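Local coordinates for putative nucleoprotein (Infectious salmon anemia virus, PDB 4EWC) that encapsidates the negative-strand viral RNA, protecting it from nucleases and forming the ribonucleoprotein that serves as template for transcription and replication, at residues T387-Y400 and F412-A426. Sequence-based numbering, arbitrary orientation.
Sequences TKCFIPPISSLMMY and FMKNGEDACKICREA
Ile422 lays CG1 over one face of the Tyr400 ring, 3.6 Å from the ring centroid and only 6° off the normal, a nearly central CH-pi contact. Glu425 OE1 comes up to the rim of that ring, 3.4 Å from Tyr400 CD1, with the carboxylate turned 64° from the ring plane. The Phe412 ring receives Ile391 CG2 on one face, displaced from the ring centre and tilted off the normal; a water oxygen sits in its plane at the edge. Phe390 has the backbone O of Met413 at its ring edge, while its CB packs against Asn415 O and Gly416 CA. Ile422 uses its other branches as well: CG2 meets Pro392 CG at 3.6 Å and CD1 meets Leu397 CD1. The Tyr400 ring lies across this isoleucine at about a right angle, its CG held trans to the backbone N. The contact joins two consecutive loop-helix units of the orthomyxovirus nucleoprotein C-terminal region; the axes of 394-400 and 417-425 come within 9.3 Å at closest approach, their directions 76° apart. Ala419 CB fits against Phe390 O and the Pro392 ring, and helix 438-449 covers the Ala419 and Cys423 side through Met449. Between the preceding loops, Phe390 N donates to Phe412 O (2.7 Å), a nearly straight bond in the carbonyl plane. The water donates to Phe390 O and Asn415 O and accepts from Ala419 N, three bonds bridging the segments. Farther along, the selenomethionine chain of Met413 bends at chi2 and chi3 to set CE 3.5 Å from Lys388 O.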
loop_
_atom_site.group_PDB
_atom_site.type_symbol
_atom_site.label_atom_id
_atom_site.label_comp_id
_atom_site.label_asym_id
_atom_site.label_seq_id
_atom_site.Cartn_x
_atom_site.Cartn_y
_atom_site.Cartn_z
ATOM N N THR A 387 19.067 15.248 -8.044
ATOM C CA THR A 387 20.168 14.375 -8.349
ATOM C C THR A 387 20.466 13.523 -7.115
ATOM O O THR A 387 20.129 13.925 -6.013
ATOM C CB THR A 387 21.412 15.166 -8.846
ATOM O OG1 THR A 387 22.500 14.265 -9.044
ATOM C CG2 THR A 387 21.842 16.169 -7.848
ATOM N N LYS A 388 21.065 12.347 -7.321
ATOM C CA LYS A 388 21.343 11.356 -6.267
ATOM C C LYS A 388 21.975 10.117 -6.889
ATOM O O LYS A 388 21.931 9.932 -8.104
ATOM C CB LYS A 388 20.056 10.909 -5.565
ATOM C CG LYS A 388 19.160 10.085 -6.476
ATOM C CD LYS A 388 18.014 9.458 -5.745
ATOM C CE LYS A 388 16.950 10.473 -5.345
ATOM N NZ LYS A 388 15.939 9.882 -4.429
ATOM N N CYS A 389 22.552 9.257 -6.051
ATOM C CA CYS A 389 23.051 7.942 -6.493
ATOM C C CYS A 389 22.378 6.769 -5.786
ATOM O O CYS A 389 21.790 6.903 -4.707
ATOM C CB CYS A 389 24.562 7.829 -6.331
ATOM S SG CYS A 389 25.104 7.641 -4.652
ATOM N N PHE A 390 22.488 5.609 -6.414
ATOM C CA PHE A 390 21.937 4.383 -5.867
ATOM C C PHE A 390 23.073 3.439 -5.456
ATOM O O PHE A 390 23.641 2.715 -6.291
ATOM C CB PHE A 390 20.990 3.738 -6.876
ATOM C CG PHE A 390 19.867 4.641 -7.284
ATOM C CD1 PHE A 390 18.872 4.992 -6.371
ATOM C CD2 PHE A 390 19.817 5.189 -8.561
ATOM C CE1 PHE A 390 17.842 5.849 -6.735
ATOM C CE2 PHE A 390 18.788 6.044 -8.926
ATOM C CZ PHE A 390 17.804 6.371 -8.011
ATOM N N ILE A 391 23.441 3.467 -4.179
ATOM C CA ILE A 391 24.515 2.605 -3.723
ATOM C C ILE A 391 24.030 1.670 -2.645
ATOM O O ILE A 391 23.116 2.010 -1.890
ATOM C CB ILE A 391 25.755 3.385 -3.202
ATOM C CG1 ILE A 391 25.369 4.320 -2.046
ATOM C CG2 ILE A 391 26.489 4.064 -4.352
ATOM C CD1 ILE A 391 26.567 5.010 -1.384
ATOM N N PRO A 392 24.653 0.480 -2.558
ATOM C CA PRO A 392 24.377 -0.481 -1.474
ATOM C C PRO A 392 24.825 0.100 -0.146
ATOM O O PRO A 392 25.507 1.125 -0.139
ATOM C CB PRO A 392 25.282 -1.665 -1.843
ATOM C CG PRO A 392 26.430 -1.035 -2.604
ATOM C CD PRO A 392 25.772 0.027 -3.418
ATOM N N PRO A 393 24.444 -0.519 0.960
ATOM C CA PRO A 393 24.981 -0.126 2.268
ATOM C C PRO A 393 26.509 -0.034 2.277
ATOM O O PRO A 393 27.206 -0.845 1.645
ATOM C CB PRO A 393 24.544 -1.271 3.184
ATOM C CG PRO A 393 23.246 -1.706 2.583
ATOM C CD PRO A 393 23.338 -1.472 1.077
ATOM N N ILE A 394 27.004 0.953 3.015
ATOM C CA ILE A 394 28.419 1.258 3.119
ATOM C C ILE A 394 29.260 0.027 3.431
ATOM O O ILE A 394 30.169 -0.317 2.679
ATOM C CB ILE A 394 28.657 2.373 4.173
ATOM C CG1 ILE A 394 27.999 3.664 3.704
ATOM C CG2 ILE A 394 30.142 2.598 4.406
ATOM C CD1 ILE A 394 28.486 4.119 2.328
ATOM N N SER A 395 28.931 -0.635 4.535
ATOM C CA SER A 395 29.624 -1.864 4.945
ATOM C C SER A 395 29.645 -2.902 3.844
ATOM O O SER A 395 30.703 -3.463 3.534
ATOM C CB SER A 395 29.007 -2.453 6.210
ATOM O OG SER A 395 29.422 -1.720 7.343
ATOM N N SER A 396 28.479 -3.147 3.254
ATOM C CA SER A 396 28.365 -4.073 2.130
ATOM C C SER A 396 29.375 -3.701 1.060
ATOM O O SER A 396 30.092 -4.545 0.538
ATOM C CB SER A 396 26.951 -4.048 1.557
ATOM O OG SER A 396 26.023 -4.618 2.473
ATOM N N LEU A 397 29.434 -2.410 0.761
ATOM C CA LEU A 397 30.313 -1.882 -0.275
ATOM C C LEU A 397 31.798 -2.125 0.076
ATOM O O LEU A 397 32.565 -2.589 -0.760
ATOM C CB LEU A 397 30.011 -0.400 -0.477
ATOM C CG LEU A 397 30.405 0.382 -1.733
ATOM C CD1 LEU A 397 30.289 -0.450 -2.987
ATOM C CD2 LEU A 397 29.534 1.632 -1.862
HETATM N N MSE A 398 32.169 -1.865 1.323
HETATM C CA MSE A 398 33.524 -2.107 1.775
HETATM C C MSE A 398 33.865 -3.572 1.700
HETATM O O MSE A 398 34.964 -3.919 1.228
HETATM C CB MSE A 398 33.662 -1.593 3.201
HETATM C CG MSE A 398 33.897 -0.087 3.200
HETATM SE SE MSE A 398 33.667 0.640 5.011
HETATM C CE MSE A 398 35.561 0.847 5.484
HETATM N N MSE A 399 32.963 -4.439 2.147
HETATM C CA MSE A 399 33.185 -5.890 2.088
HETATM C C MSE A 399 33.390 -6.368 0.651
HETATM O O MSE A 399 34.283 -7.152 0.366
HETATM C CB MSE A 399 31.994 -6.655 2.686
HETATM C CG MSE A 399 31.975 -6.750 4.182
HETATM SE SE MSE A 399 30.354 -7.710 4.800
HETATM C CE MSE A 399 30.607 -9.389 3.808
ATOM N N TYR A 400 32.522 -5.896 -0.235
ATOM C CA TYR A 400 32.479 -6.359 -1.610
ATOM C C TYR A 400 33.805 -6.037 -2.281
ATOM O O TYR A 400 34.393 -6.892 -2.946
ATOM C CB TYR A 400 31.284 -5.729 -2.317
ATOM C CG TYR A 400 31.110 -6.085 -3.771
ATOM C CD1 TYR A 400 30.400 -7.215 -4.152
ATOM C CD2 TYR A 400 31.627 -5.271 -4.765
ATOM C CE1 TYR A 400 30.231 -7.537 -5.484
ATOM C CE2 TYR A 400 31.467 -5.581 -6.096
ATOM C CZ TYR A 400 30.777 -6.717 -6.453
ATOM O OH TYR A 400 30.628 -7.032 -7.791
ATOM N N PHE A 412 26.056 3.664 -10.740
ATOM C CA PHE A 412 25.150 3.853 -9.598
ATOM C C PHE A 412 24.205 5.026 -9.812
ATOM O O PHE A 412 23.428 5.348 -8.925
ATOM C CB PHE A 412 25.945 4.081 -8.320
ATOM C CG PHE A 412 26.859 2.937 -7.955
ATOM C CD1 PHE A 412 26.374 1.634 -7.866
ATOM C CD2 PHE A 412 28.205 3.168 -7.688
ATOM C CE1 PHE A 412 27.220 0.590 -7.508
ATOM C CE2 PHE A 412 29.040 2.140 -7.336
ATOM C CZ PHE A 412 28.553 0.846 -7.239
HETATM N N MSE A 413 24.303 5.666 -10.981
HETATM C CA MSE A 413 23.474 6.816 -11.326
HETATM C C MSE A 413 22.180 6.427 -12.045
HETATM O O MSE A 413 21.116 6.934 -11.704
HETATM C CB MSE A 413 24.244 7.806 -12.207
HETATM C CG MSE A 413 25.521 8.388 -11.615
HETATM SE SE MSE A 413 25.364 9.440 -9.969
HETATM C CE MSE A 413 24.250 10.914 -10.589
ATOM N N LYS A 414 22.278 5.540 -13.035
ATOM C CA LYS A 414 21.127 5.195 -13.884
ATOM C C LYS A 414 19.991 4.471 -13.146
ATOM O O LYS A 414 18.824 4.700 -13.437
ATOM C CB LYS A 414 21.544 4.371 -15.110
ATOM C CG LYS A 414 22.031 2.942 -14.779
ATOM C CD LYS A 414 22.208 2.058 -16.022
ATOM C CE LYS A 414 23.163 0.886 -15.756
ATOM N NZ LYS A 414 22.608 -0.192 -14.856
ATOM N N ASN A 415 20.343 3.591 -12.217
ATOM C CA ASN A 415 19.374 2.856 -11.420
ATOM C C ASN A 415 20.068 2.088 -10.295
ATOM O O ASN A 415 21.249 2.305 -10.032
ATOM C CB ASN A 415 18.503 1.936 -12.280
ATOM C CG ASN A 415 19.318 0.950 -13.113
ATOM O OD1 ASN A 415 20.257 0.312 -12.618
ATOM N ND2 ASN A 415 18.950 0.813 -14.381
ATOM N N GLY A 416 19.343 1.193 -9.636
ATOM C CA GLY A 416 19.897 0.464 -8.508
ATOM C C GLY A 416 20.401 -0.944 -8.781
ATOM O O GLY A 416 20.664 -1.683 -7.836
ATOM N N GLU A 417 20.543 -1.305 -10.056
ATOM C CA GLU A 417 20.977 -2.661 -10.434
ATOM C C GLU A 417 22.311 -3.093 -9.817
ATOM O O GLU A 417 22.402 -4.139 -9.199
ATOM C CB GLU A 417 21.059 -2.832 -11.949
ATOM C CG GLU A 417 21.461 -4.226 -12.372
ATOM C CD GLU A 417 21.359 -4.441 -13.877
ATOM O OE1 GLU A 417 22.381 -4.287 -14.572
ATOM O OE2 GLU A 417 20.260 -4.776 -14.363
ATOM N N ASP A 418 23.341 -2.290 -9.998
ATOM C CA ASP A 418 24.627 -2.624 -9.460
ATOM C C ASP A 418 24.586 -2.592 -7.952
ATOM O O ASP A 418 25.208 -3.426 -7.292
ATOM C CB ASP A 418 25.720 -1.710 -10.025
ATOM C CG ASP A 418 25.858 -1.841 -11.534
ATOM O OD1 ASP A 418 25.467 -2.894 -12.086
ATOM O OD2 ASP A 418 26.346 -0.891 -12.178
ATOM N N ALA A 419 23.847 -1.654 -7.388
ATOM C CA ALA A 419 23.662 -1.648 -5.931
ATOM C C ALA A 419 23.026 -2.950 -5.452
ATOM O O ALA A 419 23.462 -3.502 -4.457
ATOM C CB ALA A 419 22.860 -0.451 -5.472
ATOM N N CYS A 420 22.016 -3.453 -6.155
ATOM C CA CYS A 420 21.414 -4.713 -5.727
ATOM C C CYS A 420 22.376 -5.921 -5.897
ATOM O O CYS A 420 22.379 -6.843 -5.072
ATOM C CB CYS A 420 20.067 -4.962 -6.398
ATOM S SG CYS A 420 18.772 -3.711 -6.024
ATOM N N LYS A 421 23.195 -5.906 -6.946
ATOM C CA LYS A 421 24.181 -6.957 -7.163
ATOM C C LYS A 421 25.153 -7.044 -6.016
ATOM O O LYS A 421 25.531 -8.138 -5.601
ATOM C CB LYS A 421 24.968 -6.728 -8.436
ATOM C CG LYS A 421 24.252 -7.162 -9.697
ATOM C CD LYS A 421 25.093 -6.805 -10.901
ATOM C CE LYS A 421 24.316 -6.916 -12.202
ATOM N NZ LYS A 421 25.171 -6.449 -13.332
ATOM N N ILE A 422 25.565 -5.893 -5.497
ATOM C CA ILE A 422 26.458 -5.888 -4.342
ATOM C C ILE A 422 25.714 -6.372 -3.099
ATOM O O ILE A 422 26.257 -7.146 -2.298
ATOM C CB ILE A 422 27.078 -4.503 -4.114
ATOM C CG1 ILE A 422 28.099 -4.219 -5.207
ATOM C CG2 ILE A 422 27.740 -4.411 -2.730
ATOM C CD1 ILE A 422 28.617 -2.822 -5.187
ATOM N N CYS A 423 24.463 -5.929 -2.965
ATOM C CA CYS A 423 23.604 -6.339 -1.858
ATOM C C CYS A 423 23.469 -7.845 -1.766
ATOM O O CYS A 423 23.700 -8.420 -0.706
ATOM C CB CYS A 423 22.205 -5.732 -1.988
ATOM S SG CYS A 423 22.059 -3.980 -1.525
ATOM N N ARG A 424 23.070 -8.478 -2.864
ATOM C CA ARG A 424 22.910 -9.926 -2.867
ATOM C C ARG A 424 24.230 -10.643 -2.548
ATOM O O ARG A 424 24.239 -11.658 -1.841
ATOM C CB ARG A 424 22.329 -10.411 -4.196
ATOM C CG ARG A 424 20.984 -9.809 -4.536
ATOM C CD ARG A 424 20.373 -10.411 -5.787
ATOM N NE ARG A 424 19.272 -9.589 -6.254
ATOM C CZ ARG A 424 19.401 -8.606 -7.142
ATOM N NH1 ARG A 424 20.588 -8.336 -7.675
ATOM N NH2 ARG A 424 18.337 -7.894 -7.508
ATOM N N GLU A 425 25.341 -10.090 -3.036
ATOM C CA GLU A 425 26.654 -10.729 -2.903
ATOM C C GLU A 425 27.245 -10.695 -1.493
ATOM O O GLU A 425 27.564 -11.742 -0.928
ATOM C CB GLU A 425 27.655 -10.136 -3.898
ATOM C CG GLU A 425 28.842 -11.052 -4.231
ATOM C CD GLU A 425 29.901 -11.163 -3.117
ATOM O OE1 GLU A 425 30.160 -10.154 -2.405
ATOM O OE2 GLU A 425 30.488 -12.265 -2.972
ATOM N N ALA A 426 27.421 -9.502 -0.932
ATOM C CA ALA A 426 28.031 -9.389 0.387
ATOM C C ALA A 426 27.132 -9.960 1.486
ATOM O O ALA A 426 25.936 -10.213 1.293
ATOM C CB ALA A 426 28.410 -7.956 0.701
HETATM O O HOH W 1 23.048 1.133 -8.264
#